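Local coordinates for TSSL1 (Pseudomonas aeruginosa, PDB 4B62), which probably helps secure the type VI secretion system to the bacterial cell wall through this OmpA-like, peptidoglycan-binding module, at residues R15-L20 with V31-D36; R43-F48 with R143-E148; V77-H82 with A102-V107. All coordinates share one frame; numbering follows the deposited sequence.

Interaction 1 (R15-L20 with V31-D36); sequences RLARFL and VEDAVD
D33, at the end of edge strand 30-33 of the OmpA-like sheet, turns its carboxylate onto the N-terminal loop, where R15-L20 winds into a short 3-10 turn just before helix 21-25. The polar part of the contact is a fork. OD1 of D33 accepts from the backbone N of L16 at 2.9 Å, nearly straight (168°), but from a point 34° off the carboxylate plane. OD2 of D33 takes the next amide, A17 N, on its syn lone pair at 3.3 Å. With chi1 at -73°, CG lies anti to the carbonyl carbon, and this aims both oxygens at consecutive N-H groups. S38 gives OD1 a further bond through its hydroxyl. Amides gathered at the start of a 3-10 turn would be expected to stabilise a charged carboxylate.

The apolar part centres on V31, whose two methyls split the work. CG1 of V31 packs 4.0 Å from CB of A17, with CB of L16 close by, while CG2 of V31 meets CD1 of L20 at 4.0 Å, those two side chains crossing at about a right angle. I24 of helix 21-25 covers A17 and V31, and A69 of helix 60-72 touches L16.

Water mediates the last link: water 1 donates to OD2 of D33 at 2.9 Å and accepts from the backbone N of R18, also at 2.9 Å, bringing a third successive amide to the same carboxylate.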
loop_
_atom_site.group_PDB
_atom_site.type_symbol
_atom_site.label_atom_id
_atom_site.label_comp_id
_atom_site.label_asym_id
_atom_site.label_seq_id
_atom_site.Cartn_x
_atom_site.Cartn_y
_atom_site.Cartn_z
ATOM N N ARG A 15 13.488 -1.270 -9.884
ATOM C CA ARG A 15 13.583 -2.608 -9.284
ATOM C C ARG A 15 13.656 -2.487 -7.762
ATOM O O ARG A 15 14.622 -1.930 -7.232
ATOM C CB ARG A 15 14.829 -3.342 -9.789
ATOM C CG ARG A 15 14.830 -3.690 -11.280
ATOM C CD ARG A 15 16.100 -4.437 -11.687
ATOM N NE ARG A 15 17.307 -3.598 -11.606
ATOM C CZ ARG A 15 18.404 -3.870 -10.890
ATOM N NH1 ARG A 15 18.499 -4.979 -10.159
ATOM N NH2 ARG A 15 19.425 -3.019 -10.906
ATOM N N LEU A 16 12.641 -3.002 -7.067
ATOM C CA LEU A 16 12.574 -2.904 -5.604
ATOM C C LEU A 16 12.728 -4.215 -4.833
ATOM O O LEU A 16 13.068 -4.160 -3.658
ATOM C CB LEU A 16 11.263 -2.256 -5.157
ATOM C CG LEU A 16 10.999 -0.806 -5.557
ATOM C CD1 LEU A 16 9.661 -0.379 -4.963
ATOM C CD2 LEU A 16 12.121 0.146 -5.137
ATOM N N ALA A 17 12.478 -5.370 -5.446
ATOM C CA ALA A 17 12.497 -6.637 -4.708
ATOM C C ALA A 17 13.839 -6.827 -4.005
ATOM O O ALA A 17 13.900 -7.311 -2.867
ATOM C CB ALA A 17 12.200 -7.809 -5.628
ATOM N N ARG A 18 14.909 -6.398 -4.673
ATOM C CA ARG A 18 16.257 -6.478 -4.130
ATOM C C ARG A 18 16.461 -5.730 -2.812
ATOM O O ARG A 18 17.424 -6.006 -2.105
ATOM C CB ARG A 18 17.265 -5.974 -5.168
ATOM C CG ARG A 18 17.151 -4.490 -5.498
ATOM C CD ARG A 18 17.830 -4.160 -6.826
ATOM N NE ARG A 18 17.409 -2.843 -7.322
ATOM C CZ ARG A 18 18.209 -1.813 -7.605
ATOM N NH1 ARG A 18 19.534 -1.887 -7.451
ATOM N NH2 ARG A 18 17.668 -0.677 -8.041
ATOM N N PHE A 19 15.577 -4.786 -2.486
ATOM C CA PHE A 19 15.680 -4.023 -1.234
ATOM C C PHE A 19 14.699 -4.483 -0.159
ATOM O O PHE A 19 14.692 -3.931 0.950
ATOM C CB PHE A 19 15.421 -2.547 -1.494
ATOM C CG PHE A 19 16.350 -1.936 -2.490
ATOM C CD1 PHE A 19 17.718 -1.971 -2.286
ATOM C CD2 PHE A 19 15.859 -1.324 -3.627
ATOM C CE1 PHE A 19 18.586 -1.408 -3.200
ATOM C CE2 PHE A 19 16.719 -0.759 -4.545
ATOM C CZ PHE A 19 18.086 -0.797 -4.334
ATOM N N LEU A 20 13.882 -5.482 -0.489
ATOM C CA LEU A 20 12.791 -5.915 0.374
ATOM C C LEU A 20 12.783 -7.434 0.599
ATOM O O LEU A 20 11.733 -8.044 0.820
ATOM C CB LEU A 20 11.458 -5.431 -0.221
ATOM C CG LEU A 20 11.277 -3.904 -0.251
ATOM C CD1 LEU A 20 10.031 -3.522 -1.038
ATOM C CD2 LEU A 20 11.232 -3.296 1.144
ATOM N N VAL A 31 6.222 -8.111 -4.395
ATOM C CA VAL A 31 6.794 -7.105 -5.281
ATOM C C VAL A 31 6.820 -7.639 -6.703
ATOM O O VAL A 31 7.337 -8.728 -6.958
ATOM C CB VAL A 31 8.220 -6.710 -4.856
ATOM C CG1 VAL A 31 8.804 -5.650 -5.791
ATOM C CG2 VAL A 31 8.231 -6.206 -3.422
ATOM N N GLU A 32 6.227 -6.870 -7.605
ATOM C CA GLU A 32 6.304 -7.116 -9.041
ATOM C C GLU A 32 7.266 -6.095 -9.635
ATOM O O GLU A 32 6.948 -4.906 -9.663
ATOM C CB GLU A 32 4.915 -6.977 -9.679
ATOM C CG GLU A 32 4.912 -7.247 -11.181
ATOM C CD GLU A 32 3.591 -6.972 -11.910
ATOM O OE1 GLU A 32 2.581 -6.558 -11.290
ATOM O OE2 GLU A 32 3.579 -7.178 -13.150
ATOM N N ASP A 33 8.429 -6.551 -10.104
ATOM C CA ASP A 33 9.374 -5.697 -10.819
ATOM C C ASP A 33 9.054 -5.852 -12.302
ATOM O O ASP A 33 9.470 -6.816 -12.962
ATOM C CB ASP A 33 10.824 -6.077 -10.510
ATOM C CG ASP A 33 11.272 -5.664 -9.104
ATOM O OD1 ASP A 33 10.752 -4.670 -8.559
ATOM O OD2 ASP A 33 12.180 -6.323 -8.559
ATOM N N ALA A 34 8.263 -4.906 -12.793
ATOM C CA ALA A 34 7.748 -4.913 -14.163
ATOM C C ALA A 34 8.619 -4.047 -15.070
ATOM O O ALA A 34 9.594 -3.429 -14.626
ATOM C CB ALA A 34 6.312 -4.412 -14.169
ATOM N N VAL A 35 8.261 -4.005 -16.355
ATOM C CA VAL A 35 9.069 -3.317 -17.361
ATOM C C VAL A 35 9.281 -1.821 -17.079
ATOM O O VAL A 35 10.352 -1.277 -17.332
ATOM C CB VAL A 35 8.470 -3.539 -18.780
ATOM C CG1 VAL A 35 7.066 -2.953 -18.904
ATOM C CG2 VAL A 35 9.381 -2.976 -19.857
ATOM N N ASP A 36 8.260 -1.174 -16.526
ATOM C CA ASP A 36 8.227 0.279 -16.382
ATOM C C ASP A 36 7.819 0.757 -14.984
ATOM O O ASP A 36 7.609 1.952 -14.779
ATOM C CB ASP A 36 7.223 0.837 -17.410
ATOM C CG ASP A 36 5.816 0.214 -17.289
ATOM O OD1 ASP A 36 5.499 -0.503 -16.313
ATOM O OD2 ASP A 36 5.003 0.445 -18.199
HETATM O O HOH W 1 14.864 -6.019 -7.591
#

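Interaction 2 (R43-F48 with R143-E148); sequences RGDELF and RNRRVE
G44 N donates to R145 O at 2.8 Å and 176°, a bond just beyond the end of strand 37-43 and just ahead of strand 146-152. Beside it R43 and R146 form an antiparallel, non-hydrogen-bonded pair with CA atoms 4.1 Å apart, and the CA-H of R43 also leans on R145 O. Deeper in, the L47 and V147 side chains cross at about a right angle, CD1 of L47 meeting CG2 of V147 at 4.1 Å, with I42 touching both and L62 and L63 covering L47. G44, L47, R146 and V147 are all buried here.

The other half is looser and polar. R145 bends at chi3 (-56°), which carries its guanidinium back toward D45: NH2 of R145 reaches the syn lone pair of D45 OD1 at 3.1 Å, within the guanidinium plane, although the two flat groups are turned 58° apart. Water 2 bridges the same pair, accepting from R145 NE and donating to D45 OD1, while NH1 of R145 is held by D84. Since D45 is modelled in two conformers, this salt bridge describes one. R43 likewise has two conformers; in the one described it lies alongside R143, a contact that is therefore doubtful, and NH2 of R143 has its salt bridge with E139.

The run from N144 to E148 spells N-R-R-V-E, a sequence common in OmpA-like domains where the last helix passes into the final, central strand.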
loop_
_atom_site.group_PDB
_atom_site.type_symbol
_atom_site.label_atom_id
_atom_site.label_comp_id
_atom_site.label_asym_id
_atom_site.label_seq_id
_atom_site.Cartn_x
_atom_site.Cartn_y
_atom_site.Cartn_z
ATOM N N ARG A 43 -0.987 -6.126 2.102
ATOM C CA ARG A 43 -2.297 -6.316 2.706
ATOM C C ARG A 43 -2.509 -5.246 3.788
ATOM O O ARG A 43 -1.575 -4.904 4.540
ATOM C CB ARG A 43 -2.419 -7.702 3.356
ATOM C CG ARG A 43 -2.518 -8.937 2.454
ATOM C CD ARG A 43 -2.712 -10.148 3.375
ATOM N NE ARG A 43 -2.988 -11.455 2.766
ATOM C CZ ARG A 43 -2.066 -12.331 2.359
ATOM N NH1 ARG A 43 -0.771 -12.040 2.433
ATOM N NH2 ARG A 43 -2.445 -13.504 1.849
ATOM N N GLY A 44 -3.735 -4.746 3.891
ATOM C CA GLY A 44 -4.064 -3.776 4.940
ATOM C C GLY A 44 -3.719 -4.283 6.331
ATOM O O GLY A 44 -3.330 -3.498 7.190
ATOM N N ASP A 45 -3.859 -5.594 6.546
ATOM C CA ASP A 45 -3.584 -6.185 7.858
ATOM C C ASP A 45 -2.128 -6.002 8.293
ATOM O O ASP A 45 -1.831 -6.112 9.477
ATOM C CB ASP A 45 -3.893 -7.692 7.889
ATOM C CG ASP A 45 -5.291 -8.036 7.395
ATOM O OD1 ASP A 45 -6.267 -7.333 7.730
ATOM O OD2 ASP A 45 -5.407 -9.045 6.666
ATOM N N GLU A 46 -1.218 -5.765 7.351
ATOM C CA GLU A 46 0.196 -5.552 7.674
ATOM C C GLU A 46 0.504 -4.139 8.158
ATOM O O GLU A 46 1.621 -3.905 8.612
ATOM C CB GLU A 46 1.095 -5.876 6.474
ATOM C CG GLU A 46 0.969 -7.301 5.958
ATOM C CD GLU A 46 1.382 -8.366 6.950
ATOM O OE1 GLU A 46 2.082 -8.044 7.935
ATOM O OE2 GLU A 46 0.996 -9.531 6.722
ATOM N N LEU A 47 -0.465 -3.221 8.036
ATOM C CA LEU A 47 -0.258 -1.796 8.320
ATOM C C LEU A 47 -1.229 -1.198 9.316
ATOM O O LEU A 47 -0.824 -0.389 10.148
ATOM C CB LEU A 47 -0.350 -1.004 7.017
ATOM C CG LEU A 47 0.795 -1.269 6.037
ATOM C CD1 LEU A 47 0.444 -0.628 4.703
ATOM C CD2 LEU A 47 2.149 -0.778 6.537
ATOM N N PHE A 48 -2.506 -1.565 9.196
ATOM C CA PHE A 48 -3.600 -0.862 9.851
ATOM C C PHE A 48 -4.376 -1.811 10.756
ATOM O O PHE A 48 -4.567 -2.980 10.421
ATOM C CB PHE A 48 -4.623 -0.343 8.820
ATOM C CG PHE A 48 -4.032 0.391 7.635
ATOM C CD1 PHE A 48 -3.543 1.674 7.756
ATOM C CD2 PHE A 48 -3.974 -0.226 6.384
ATOM C CE1 PHE A 48 -3.005 2.327 6.670
ATOM C CE2 PHE A 48 -3.435 0.432 5.304
ATOM C CZ PHE A 48 -2.954 1.707 5.453
ATOM N N ARG A 143 -6.852 -10.474 1.399
ATOM C CA ARG A 143 -5.970 -10.167 0.264
ATOM C C ARG A 143 -6.469 -8.934 -0.522
ATOM O O ARG A 143 -5.660 -8.166 -1.060
ATOM C CB ARG A 143 -5.832 -11.371 -0.672
ATOM C CG ARG A 143 -4.961 -12.445 -0.063
ATOM C CD ARG A 143 -4.584 -13.558 -0.999
ATOM N NE ARG A 143 -5.658 -14.526 -1.116
ATOM C CZ ARG A 143 -6.167 -14.970 -2.268
ATOM N NH1 ARG A 143 -5.695 -14.541 -3.435
ATOM N NH2 ARG A 143 -7.161 -15.857 -2.253
ATOM N N ASN A 144 -7.784 -8.735 -0.589
ATOM C CA ASN A 144 -8.330 -7.583 -1.327
ATOM C C ASN A 144 -8.110 -6.260 -0.617
ATOM O O ASN A 144 -7.832 -5.245 -1.262
ATOM C CB ASN A 144 -9.807 -7.758 -1.637
ATOM C CG ASN A 144 -10.040 -8.752 -2.761
ATOM O OD1 ASN A 144 -9.179 -8.924 -3.608
ATOM N ND2 ASN A 144 -11.192 -9.419 -2.757
ATOM N N ARG A 145 -8.214 -6.277 0.716
ATOM C CA ARG A 145 -7.913 -5.094 1.528
ATOM C C ARG A 145 -6.406 -4.884 1.487
ATOM O O ARG A 145 -5.649 -5.659 2.072
ATOM C CB ARG A 145 -8.366 -5.271 2.987
ATOM C CG ARG A 145 -9.836 -5.540 3.198
ATOM C CD ARG A 145 -10.249 -5.449 4.648
ATOM N NE ARG A 145 -9.497 -6.333 5.530
ATOM C CZ ARG A 145 -9.812 -7.592 5.810
ATOM N NH1 ARG A 145 -10.870 -8.171 5.276
ATOM N NH2 ARG A 145 -9.039 -8.281 6.638
ATOM N N ARG A 146 -5.954 -3.851 0.781
ATOM C CA ARG A 146 -4.542 -3.723 0.484
ATOM C C ARG A 146 -4.241 -2.334 -0.043
ATOM O O ARG A 146 -5.149 -1.599 -0.469
ATOM C CB ARG A 146 -4.124 -4.751 -0.583
ATOM C CG ARG A 146 -4.596 -4.395 -1.990
ATOM C CD ARG A 146 -4.554 -5.577 -2.924
ATOM N NE ARG A 146 -4.800 -5.192 -4.307
ATOM C CZ ARG A 146 -5.995 -5.044 -4.872
ATOM N NH1 ARG A 146 -7.133 -5.296 -4.223
ATOM N NH2 ARG A 146 -6.035 -4.669 -6.157
ATOM N N VAL A 147 -2.957 -1.996 -0.034
ATOM C CA VAL A 147 -2.456 -0.906 -0.856
ATOM C C VAL A 147 -1.494 -1.487 -1.895
ATOM O O VAL A 147 -0.814 -2.494 -1.648
ATOM C CB VAL A 147 -1.757 0.221 -0.044
ATOM C CG1 VAL A 147 -2.762 0.891 0.876
ATOM C CG2 VAL A 147 -0.564 -0.284 0.741
ATOM N N GLU A 148 -1.472 -0.848 -3.066
ATOM C CA GLU A 148 -0.488 -1.127 -4.089
ATOM C C GLU A 148 0.320 0.138 -4.276
ATOM O O GLU A 148 -0.226 1.188 -4.631
ATOM C CB GLU A 148 -1.149 -1.580 -5.396
ATOM C CG GLU A 148 -1.855 -2.923 -5.276
ATOM C CD GLU A 148 -2.382 -3.492 -6.595
ATOM O OE1 GLU A 148 -2.069 -2.924 -7.675
ATOM O OE2 GLU A 148 -3.111 -4.521 -6.535
HETATM O O HOH W 2 -7.117 -4.818 6.184
#

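Interaction 3 (V77-H82 with A102-V107); sequences VLVTGH and ARAQEV
The methyl of A104 sits on the backbone of strand 77-82, its CB 3.6 Å from both V79 O and G81 N. CG1 of V79 lies 3.7 Å from A104 O and 4.0 Å from CG1 of V107, one helical turn further on. V79 CG1 stands anti to its amide nitrogen (chi1 -174°), a setting that brings this one methyl against both helix residues.

With no side chain on G81 and only a methyl on A104, their CA atoms approach to 4.6 Å, and the short axes of strand and helix pass 6.6 Å apart, running roughly antiparallel at 151°. Such a reversal belongs to a beta-alpha-beta crossover: helix 96-115 covers the sheet and leads into strand 121-125, parallel to and next to strand 77-82. A123 of that strand touches A104, and I149 of strand 146-152 touches V107.

Further out, R103 extends past the strand end, where water 3 accepts a weak bond from NH1 of R103 and donates to H82 O. S52 O holds NE of R103, probably the counterpart of the arginine that contacts peptidoglycan in OmpA-like relatives. Across the strand, OG1 of T80 and NE2 of H82 share a 2.9 Å hydrogen bond.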
loop_
_atom_site.group_PDB
_atom_site.type_symbol
_atom_site.label_atom_id
_atom_site.label_comp_id
_atom_site.label_asym_id
_atom_site.label_seq_id
_atom_site.Cartn_x
_atom_site.Cartn_y
_atom_site.Cartn_z
ATOM N N VAL A 77 5.615 8.099 -7.455
ATOM C CA VAL A 77 4.963 7.011 -6.743
ATOM C C VAL A 77 3.462 7.216 -6.676
ATOM O O VAL A 77 2.978 8.292 -6.315
ATOM C CB VAL A 77 5.520 6.844 -5.313
ATOM C CG1 VAL A 77 4.799 5.712 -4.595
ATOM C CG2 VAL A 77 7.010 6.564 -5.376
ATOM N N LEU A 78 2.732 6.166 -7.044
ATOM C CA LEU A 78 1.268 6.112 -6.927
ATOM C C LEU A 78 0.905 5.073 -5.865
ATOM O O LEU A 78 1.446 3.957 -5.877
ATOM C CB LEU A 78 0.649 5.729 -8.274
ATOM C CG LEU A 78 -0.840 5.378 -8.275
ATOM C CD1 LEU A 78 -1.687 6.620 -8.040
ATOM C CD2 LEU A 78 -1.227 4.655 -9.564
ATOM N N VAL A 79 -0.004 5.445 -4.967
ATOM C CA VAL A 79 -0.533 4.516 -3.987
ATOM C C VAL A 79 -2.027 4.342 -4.241
ATOM O O VAL A 79 -2.787 5.311 -4.146
ATOM C CB VAL A 79 -0.311 5.002 -2.538
ATOM C CG1 VAL A 79 -0.748 3.923 -1.559
ATOM C CG2 VAL A 79 1.135 5.387 -2.314
ATOM N N THR A 80 -2.452 3.124 -4.559
ATOM C CA THR A 80 -3.876 2.829 -4.668
ATOM C C THR A 80 -4.307 2.014 -3.457
ATOM O O THR A 80 -3.558 1.148 -2.970
ATOM C CB THR A 80 -4.236 2.101 -5.968
ATOM O OG1 THR A 80 -3.581 0.832 -6.030
ATOM C CG2 THR A 80 -3.847 2.959 -7.183
ATOM N N GLY A 81 -5.488 2.350 -2.951
ATOM C CA GLY A 81 -6.074 1.698 -1.789
ATOM C C GLY A 81 -7.301 0.899 -2.204
ATOM O O GLY A 81 -8.091 1.346 -3.050
ATOM N N HIS A 82 -7.479 -0.264 -1.577
ATOM C CA HIS A 82 -8.514 -1.219 -1.951
ATOM C C HIS A 82 -9.152 -1.810 -0.709
ATOM O O HIS A 82 -8.482 -1.987 0.318
ATOM C CB HIS A 82 -7.912 -2.355 -2.771
ATOM C CG HIS A 82 -7.154 -1.868 -3.953
ATOM N ND1 HIS A 82 -7.708 -1.786 -5.217
ATOM C CD2 HIS A 82 -5.892 -1.388 -4.052
ATOM C CE1 HIS A 82 -6.810 -1.278 -6.036
ATOM N NE2 HIS A 82 -5.702 -1.027 -5.362
ATOM N N ALA A 102 -8.545 6.732 2.406
ATOM C CA ALA A 102 -7.803 7.205 3.568
ATOM C C ALA A 102 -6.539 6.372 3.801
ATOM O O ALA A 102 -5.489 6.908 4.168
ATOM C CB ALA A 102 -8.682 7.213 4.807
ATOM N N ARG A 103 -6.644 5.063 3.567
ATOM C CA ARG A 103 -5.498 4.184 3.697
ATOM C C ARG A 103 -4.412 4.521 2.679
ATOM O O ARG A 103 -3.235 4.627 3.020
ATOM C CB ARG A 103 -5.934 2.720 3.585
ATOM C CG ARG A 103 -6.562 2.215 4.873
ATOM C CD ARG A 103 -7.121 0.811 4.769
ATOM N NE ARG A 103 -7.416 0.286 6.094
ATOM C CZ ARG A 103 -7.660 -0.986 6.375
ATOM N NH1 ARG A 103 -7.725 -1.924 5.429
ATOM N NH2 ARG A 103 -7.822 -1.320 7.649
ATOM N N ALA A 104 -4.809 4.708 1.419
ATOM C CA ALA A 104 -3.849 5.093 0.396
ATOM C C ALA A 104 -3.211 6.443 0.723
ATOM O O ALA A 104 -2.007 6.634 0.588
ATOM C CB ALA A 104 -4.535 5.142 -0.956
ATOM N N GLN A 105 -4.044 7.385 1.123
ATOM C CA GLN A 105 -3.535 8.721 1.394
ATOM C C GLN A 105 -2.576 8.731 2.595
ATOM O O GLN A 105 -1.581 9.462 2.592
ATOM C CB GLN A 105 -4.665 9.709 1.638
ATOM C CG GLN A 105 -4.222 11.170 1.619
ATOM C CD GLN A 105 -3.623 11.607 0.282
ATOM O OE1 GLN A 105 -4.287 11.567 -0.755
ATOM N NE2 GLN A 105 -2.363 12.004 0.300
ATOM N N GLU A 106 -2.884 7.945 3.633
ATOM C CA GLU A 106 -1.999 7.908 4.787
ATOM C C GLU A 106 -0.620 7.343 4.409
ATOM O O GLU A 106 0.431 7.875 4.813
ATOM C CB GLU A 106 -2.629 7.129 5.930
ATOM C CG GLU A 106 -1.812 7.145 7.223
ATOM C CD GLU A 106 -1.781 8.501 7.924
ATOM O OE1 GLU A 106 -2.559 9.413 7.575
ATOM O OE2 GLU A 106 -0.965 8.663 8.855
ATOM N N VAL A 107 -0.619 6.297 3.585
ATOM C CA VAL A 107 0.638 5.732 3.113
ATOM C C VAL A 107 1.416 6.770 2.293
ATOM O O VAL A 107 2.607 6.987 2.503
ATOM C CB VAL A 107 0.384 4.423 2.335
ATOM C CG1 VAL A 107 1.642 3.920 1.635
ATOM C CG2 VAL A 107 -0.116 3.347 3.282
HETATM O O HOH W 3 -9.152 -1.404 2.972
#

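All three contacts reach one five-stranded mixed sheet. Interaction 1 closes early in the chain and packs the N-terminal loop on edge strand 30-33; its centre is about 18 Å from those of the other two. Interactions 2 and 3 have centres about 10 Å apart and touch, because strands 146-152 and 77-82 are neighbours: R146 and E148 pair through their backbones with H82 and T80, and the ring of F48 packs against R103. Interaction 2 joins residues about 95 positions apart, and the whole crossover of interaction 3 falls between them. The final strand is thus inserted between early and middle strands, tying both parts of this peptidoglycan-binding domain together.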